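Local atomic coordinates of alpha-galacturonidase (Bacillus subtilis, PDB entry 3FEF), a protein that hydrolyses alpha-1,4-linked di-galacturonate to release galacturonate, as a family 4 glycoside hydrolase that needs NAD(+) and manganese. Residues 23-28 and 321-326; 27-32 and 327-332. All blocks are in the same frame, centred on the assembly; numbering follows the deposited sequence.

Overall arrangement
Both contacts join the same two parts of the chain, nearly 300 residues apart in sequence: the end of helix 18-28 with the turn after it, and the run from the loop after helix 295-314 into helix 328-335. Contact 2 overlaps contact 1 at Ser-27 and Ile-28 on one side and follows it directly on the other, so the two segments run roughly alongside each other in the same direction, with the contact centres about 8 Å apart. Asp-25 and Leu-26 of contact 1 also pack on Val-329 of contact 2. Helix 18-28 follows the first strand of the six-stranded parallel Rossmann sheet; together the contacts join this part, which probably binds NAD(+), to the C-terminal domain.

Contact 1: residues 23-28 and 321-326; sequences MSDLSI and EKASGE
Ser-324 N points almost straight at the carboxylate of Asp-25, giving OD1 its hydrogen at 2.9 Å and 167°, on the syn side and 19° out of the carboxylate plane. The other oxygen, OD2, takes the hydroxyl of the same serine. The modelled OG to OD2 distance is unusually short, so its exact length is doubtful; as modelled, one residue of the loop meets both carboxylate oxygens, through backbone and side chain. Ser-324 OG lies between its own backbone N and carbonyl carbon (chi1 70°), which turns it to Asp-25 and also lets it accept from Glu-326 N at 2.9 Å, an ST turn.

Upstream, the loop lies along the side of helix 18-28. CB of Ser-24 rests on Lys-322 O at 3.4 Å, while its hydroxyl bonds to Ala-320 O. Ser-27 OG turns back to Ser-24 O, 2.8 Å away, and the CG of Glu-321 passes 3.3 Å from that same Ser-27 OG. Ile-28 closes this end with two branches: CG2 packs on Glu-321 CB at 3.9 Å, and CD1 reaches Ala-323, 4.1 Å from its CB.

The helix belongs to the region that probably binds NAD(+), as in relatives. Glu-326, whose N closes the ST turn, makes a weak hydrogen bond through OE2 to ND1 of His-170, the probable proton donor. The backbone N-H at OD1 would be expected to support a charged carboxylate on the buried Asp-25, which ties the nucleotide-binding part to a loop whose Glu-326 touches that histidine.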
loop_
_atom_site.group_PDB
_atom_site.type_symbol
_atom_site.label_atom_id
_atom_site.label_comp_id
_atom_site.label_asym_id
_atom_site.label_seq_id
_atom_site.Cartn_x
_atom_site.Cartn_y
_atom_site.Cartn_z
HETATM N N MSE A 23 -33.773 4.485 -24.785
HETATM C CA MSE A 23 -34.670 5.327 -25.582
HETATM C C MSE A 23 -35.882 5.805 -24.784
HETATM O O MSE A 23 -36.218 6.989 -24.793
HETATM C CB MSE A 23 -35.127 4.585 -26.835
HETATM C CG MSE A 23 -34.015 4.372 -27.823
HETATM SE SE MSE A 23 -34.550 3.263 -29.346
HETATM C CE MSE A 23 -32.763 2.645 -29.807
ATOM N N SER A 24 -36.531 4.875 -24.095
ATOM C CA SER A 24 -37.641 5.231 -23.217
ATOM C C SER A 24 -37.252 6.315 -22.235
ATOM O O SER A 24 -37.969 7.301 -22.073
ATOM C CB SER A 24 -38.166 4.008 -22.479
ATOM O OG SER A 24 -38.738 3.111 -23.421
ATOM N N ASP A 25 -36.098 6.157 -21.596
ATOM C CA ASP A 25 -35.684 7.125 -20.589
ATOM C C ASP A 25 -35.350 8.463 -21.223
ATOM O O ASP A 25 -35.694 9.522 -20.692
ATOM C CB ASP A 25 -34.549 6.574 -19.719
ATOM C CG ASP A 25 -35.049 5.542 -18.736
ATOM O OD1 ASP A 25 -36.251 5.603 -18.412
ATOM O OD2 ASP A 25 -34.280 4.656 -18.312
ATOM N N LEU A 26 -34.711 8.425 -22.383
ATOM C CA LEU A 26 -34.398 9.669 -23.077
ATOM C C LEU A 26 -35.664 10.393 -23.489
ATOM O O LEU A 26 -35.735 11.624 -23.458
ATOM C CB LEU A 26 -33.535 9.413 -24.316
ATOM C CG LEU A 26 -32.080 9.038 -24.048
ATOM C CD1 LEU A 26 -31.387 8.749 -25.386
ATOM C CD2 LEU A 26 -31.383 10.166 -23.311
ATOM N N SER A 27 -36.671 9.636 -23.882
ATOM C CA SER A 27 -37.829 10.271 -24.485
ATOM C C SER A 27 -38.604 11.090 -23.462
ATOM O O SER A 27 -39.288 12.032 -23.826
ATOM C CB SER A 27 -38.725 9.236 -25.170
ATOM O OG SER A 27 -39.441 8.487 -24.204
ATOM N N ILE A 28 -38.490 10.747 -22.184
ATOM C CA ILE A 28 -39.212 11.494 -21.147
ATOM C C ILE A 28 -38.387 12.492 -20.322
ATOM O O ILE A 28 -38.944 13.213 -19.503
ATOM C CB ILE A 28 -39.955 10.566 -20.161
ATOM C CG1 ILE A 28 -38.992 9.549 -19.540
ATOM C CG2 ILE A 28 -41.110 9.870 -20.862
ATOM C CD1 ILE A 28 -39.691 8.535 -18.665
ATOM N N GLU A 321 -43.073 5.668 -23.832
ATOM C CA GLU A 321 -42.595 6.816 -23.083
ATOM C C GLU A 321 -42.807 6.564 -21.601
ATOM O O GLU A 321 -43.615 7.227 -20.962
ATOM C CB GLU A 321 -43.313 8.097 -23.519
ATOM C CG GLU A 321 -42.674 8.817 -24.701
ATOM C CD GLU A 321 -43.333 10.157 -24.956
ATOM O OE1 GLU A 321 -44.582 10.201 -24.918
ATOM O OE2 GLU A 321 -42.619 11.165 -25.183
ATOM N N LYS A 322 -42.064 5.601 -21.061
ATOM C CA LYS A 322 -42.216 5.183 -19.675
ATOM C C LYS A 322 -40.845 4.892 -19.048
ATOM O O LYS A 322 -39.996 4.277 -19.675
ATOM C CB LYS A 322 -43.093 3.931 -19.614
ATOM C CG LYS A 322 -43.663 3.639 -18.241
ATOM C CD LYS A 322 -44.600 2.446 -18.288
ATOM C CE LYS A 322 -45.472 2.354 -17.034
ATOM N NZ LYS A 322 -44.842 1.568 -15.941
ATOM N N ALA A 323 -40.635 5.337 -17.813
ATOM C CA ALA A 323 -39.354 5.140 -17.136
ATOM C C ALA A 323 -38.972 3.657 -17.080
ATOM O O ALA A 323 -39.782 2.819 -16.696
ATOM C CB ALA A 323 -39.399 5.744 -15.726
ATOM N N SER A 324 -37.741 3.340 -17.469
ATOM C CA SER A 324 -37.280 1.947 -17.531
ATOM C C SER A 324 -36.956 1.343 -16.164
ATOM O O SER A 324 -36.931 0.124 -16.006
ATOM C CB SER A 324 -36.040 1.835 -18.421
ATOM O OG SER A 324 -34.926 2.450 -17.786
ATOM N N GLY A 325 -36.688 2.185 -15.177
ATOM C CA GLY A 325 -36.153 1.684 -13.919
ATOM C C GLY A 325 -34.632 1.700 -13.911
ATOM O O GLY A 325 -34.013 1.461 -12.881
ATOM N N GLU A 326 -34.021 1.991 -15.055
ATOM C CA GLU A 326 -32.550 2.052 -15.147
ATOM C C GLU A 326 -32.048 3.431 -14.737
ATOM O O GLU A 326 -32.822 4.368 -14.703
ATOM C CB GLU A 326 -32.085 1.716 -16.565
ATOM C CG GLU A 326 -32.486 0.316 -17.016
ATOM C CD GLU A 326 -32.015 -0.780 -16.055
ATOM O OE1 GLU A 326 -31.137 -0.510 -15.205
ATOM O OE2 GLU A 326 -32.529 -1.919 -16.152
#

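Contact 2: residues 27-32 and 327-332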
loop_
_atom_site.group_PDB
_atom_site.type_symbol
_atom_site.label_atom_id
_atom_site.label_comp_id
_atom_site.label_asym_id
_atom_site.label_seq_id
_atom_site.Cartn_x
_atom_site.Cartn_y
_atom_site.Cartn_z
ATOM N N SER A 27 -36.671 9.636 -23.882
ATOM C CA SER A 27 -37.829 10.271 -24.485
ATOM C C SER A 27 -38.604 11.090 -23.462
ATOM O O SER A 27 -39.288 12.032 -23.826
ATOM C CB SER A 27 -38.725 9.236 -25.170
ATOM O OG SER A 27 -39.441 8.487 -24.204
ATOM N N ILE A 28 -38.490 10.747 -22.184
ATOM C CA ILE A 28 -39.212 11.494 -21.147
ATOM C C ILE A 28 -38.387 12.492 -20.322
ATOM O O ILE A 28 -38.944 13.213 -19.503
ATOM C CB ILE A 28 -39.955 10.566 -20.161
ATOM C CG1 ILE A 28 -38.992 9.549 -19.540
ATOM C CG2 ILE A 28 -41.110 9.870 -20.862
ATOM C CD1 ILE A 28 -39.691 8.535 -18.665
ATOM N N ASP A 29 -37.070 12.531 -20.511
ATOM C CA ASP A 29 -36.268 13.510 -19.778
ATOM C C ASP A 29 -36.295 14.850 -20.500
ATOM O O ASP A 29 -35.956 14.934 -21.672
ATOM C CB ASP A 29 -34.829 13.028 -19.577
ATOM C CG ASP A 29 -34.208 13.588 -18.308
ATOM O OD1 ASP A 29 -33.946 14.807 -18.248
ATOM O OD2 ASP A 29 -34.000 12.811 -17.354
ATOM N N GLU A 30 -36.718 15.900 -19.807
ATOM C CA GLU A 30 -36.834 17.209 -20.441
ATOM C C GLU A 30 -35.586 18.063 -20.193
ATOM O O GLU A 30 -35.450 19.164 -20.722
ATOM C CB GLU A 30 -38.112 17.915 -19.970
ATOM C CG GLU A 30 -39.342 16.994 -19.983
ATOM C CD GLU A 30 -40.658 17.735 -20.199
ATOM O OE1 GLU A 30 -40.637 18.960 -20.444
ATOM O OE2 GLU A 30 -41.723 17.082 -20.134
ATOM N N ARG A 31 -34.663 17.523 -19.411
ATOM C CA ARG A 31 -33.414 18.205 -19.094
ATOM C C ARG A 31 -32.443 18.285 -20.273
ATOM O O ARG A 31 -31.575 19.145 -20.298
ATOM C CB ARG A 31 -32.733 17.514 -17.909
ATOM C CG ARG A 31 -33.423 17.707 -16.540
ATOM C CD ARG A 31 -32.620 16.988 -15.423
ATOM N NE ARG A 31 -32.683 15.531 -15.538
ATOM C CZ ARG A 31 -32.152 14.671 -14.674
ATOM N NH1 ARG A 31 -31.494 15.105 -13.605
ATOM N NH2 ARG A 31 -32.282 13.365 -14.882
HETATM N N MSE A 32 -32.586 17.407 -21.262
HETATM C CA MSE A 32 -31.553 17.275 -22.289
HETATM C C MSE A 32 -32.086 17.063 -23.693
HETATM O O MSE A 32 -33.216 16.634 -23.887
HETATM C CB MSE A 32 -30.652 16.076 -21.977
HETATM C CG MSE A 32 -29.868 16.144 -20.684
HETATM SE SE MSE A 32 -28.957 14.424 -20.373
HETATM C CE MSE A 32 -30.481 13.252 -20.095
ATOM N N GLU A 327 -30.758 3.558 -14.439
ATOM C CA GLU A 327 -30.175 4.857 -14.057
ATOM C C GLU A 327 -29.296 5.483 -15.155
ATOM O O GLU A 327 -28.779 6.601 -15.001
ATOM C CB GLU A 327 -29.387 4.741 -12.744
ATOM C CG GLU A 327 -30.218 4.308 -11.533
ATOM C CD GLU A 327 -30.956 5.464 -10.838
ATOM O OE1 GLU A 327 -31.073 6.564 -11.417
ATOM O OE2 GLU A 327 -31.423 5.266 -9.692
ATOM N N GLY A 328 -29.139 4.775 -16.265
ATOM C CA GLY A 328 -28.302 5.263 -17.359
ATOM C C GLY A 328 -28.466 6.742 -17.641
ATOM O O GLY A 328 -27.508 7.529 -17.556
ATOM N N VAL A 329 -29.688 7.132 -17.975
ATOM C CA VAL A 329 -29.982 8.521 -18.317
ATOM C C VAL A 329 -29.834 9.506 -17.155
ATOM O O VAL A 329 -29.399 10.646 -17.346
ATOM C CB VAL A 329 -31.367 8.619 -18.925
ATOM C CG1 VAL A 329 -31.780 10.085 -19.095
ATOM C CG2 VAL A 329 -31.376 7.869 -20.261
ATOM N N ASN A 330 -30.227 9.078 -15.960
ATOM C CA ASN A 330 -29.978 9.852 -14.762
ATOM C C ASN A 330 -28.477 10.082 -14.575
ATOM O O ASN A 330 -28.048 11.170 -14.197
ATOM C CB ASN A 330 -30.536 9.131 -13.537
ATOM C CG ASN A 330 -32.056 9.186 -13.470
ATOM O OD1 ASN A 330 -32.689 10.005 -14.139
ATOM N ND2 ASN A 330 -32.649 8.318 -12.653
ATOM N N ILE A 331 -27.687 9.050 -14.862
ATOM C CA ILE A 331 -26.255 9.119 -14.699
ATOM C C ILE A 331 -25.678 10.056 -15.736
ATOM O O ILE A 331 -24.786 10.849 -15.436
ATOM C CB ILE A 331 -25.581 7.729 -14.829
ATOM C CG1 ILE A 331 -25.937 6.835 -13.633
ATOM C CG2 ILE A 331 -24.064 7.879 -14.921
ATOM C CD1 ILE A 331 -25.298 5.447 -13.721
ATOM N N ILE A 332 -26.191 9.984 -16.957
ATOM C CA ILE A 332 -25.729 10.897 -17.999
ATOM C C ILE A 332 -26.049 12.350 -17.606
ATOM O O ILE A 332 -25.194 13.241 -17.686
ATOM C CB ILE A 332 -26.376 10.561 -19.356
ATOM C CG1 ILE A 332 -25.870 9.210 -19.859
ATOM C CG2 ILE A 332 -26.128 11.682 -20.376
ATOM C CD1 ILE A 332 -26.701 8.624 -21.038
HETATM O O HOH W 1 -29.438 13.060 -12.447
#
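This is a small, partly buried packing contact between the turn leaving helix 18-28 and the first turns of helix 328-335, apolar on one side and polar on the other. On the apolar side Met-32, a selenomethionine here, supplies the end of its chain. A bend at its last torsion (chi3 -66°) carries CE round to CG1 of Val-329, 3.6 Å away, while the Met-32 and Ile-332 side chains cross at about a right angle, SE touching CG2 at 3.9 Å. Leu-336 and Leu-338 also touch Met-32, and Leu-22 and Leu-26 of helix 18-28 meet Val-329.

Asp-29 joins the two sides, its OD2 lying 3.9 Å from Val-329 CG1. That carboxylate heads an Asx turn: OD1 accepts from Arg-31 N through its anti lone pair at 3.0 Å, and from Arg-31 NE through its syn one. OD2 receives NH2 of the same arginine at 3.1 Å, nearly straight at 166°, so this salt bridge grips the guanidinium side-on and holds it nearly coplanar with its two acceptor oxygens. In the fold, this turn follows the first helix of the Rossmann domain, in the region that probably binds NAD(+), as in relatives, and helix 328-335 comes from the C-terminal part.

With an alanine at Asp-29, the guanidinium would probably lose its charge partner and be less firmly oriented, and Arg-31 N would lose the Asx-turn acceptor. At present Arg-31 presents its edge to the amide of Asn-330, the two planes 70° apart. A water bridges Arg-31 NH1 to Asn-330 O, 2.9 Å from the latter. The amide is fixed by ND2, which gives a nearly straight bond to Glu-327 OE1, whose other oxygen pairs with Arg-194.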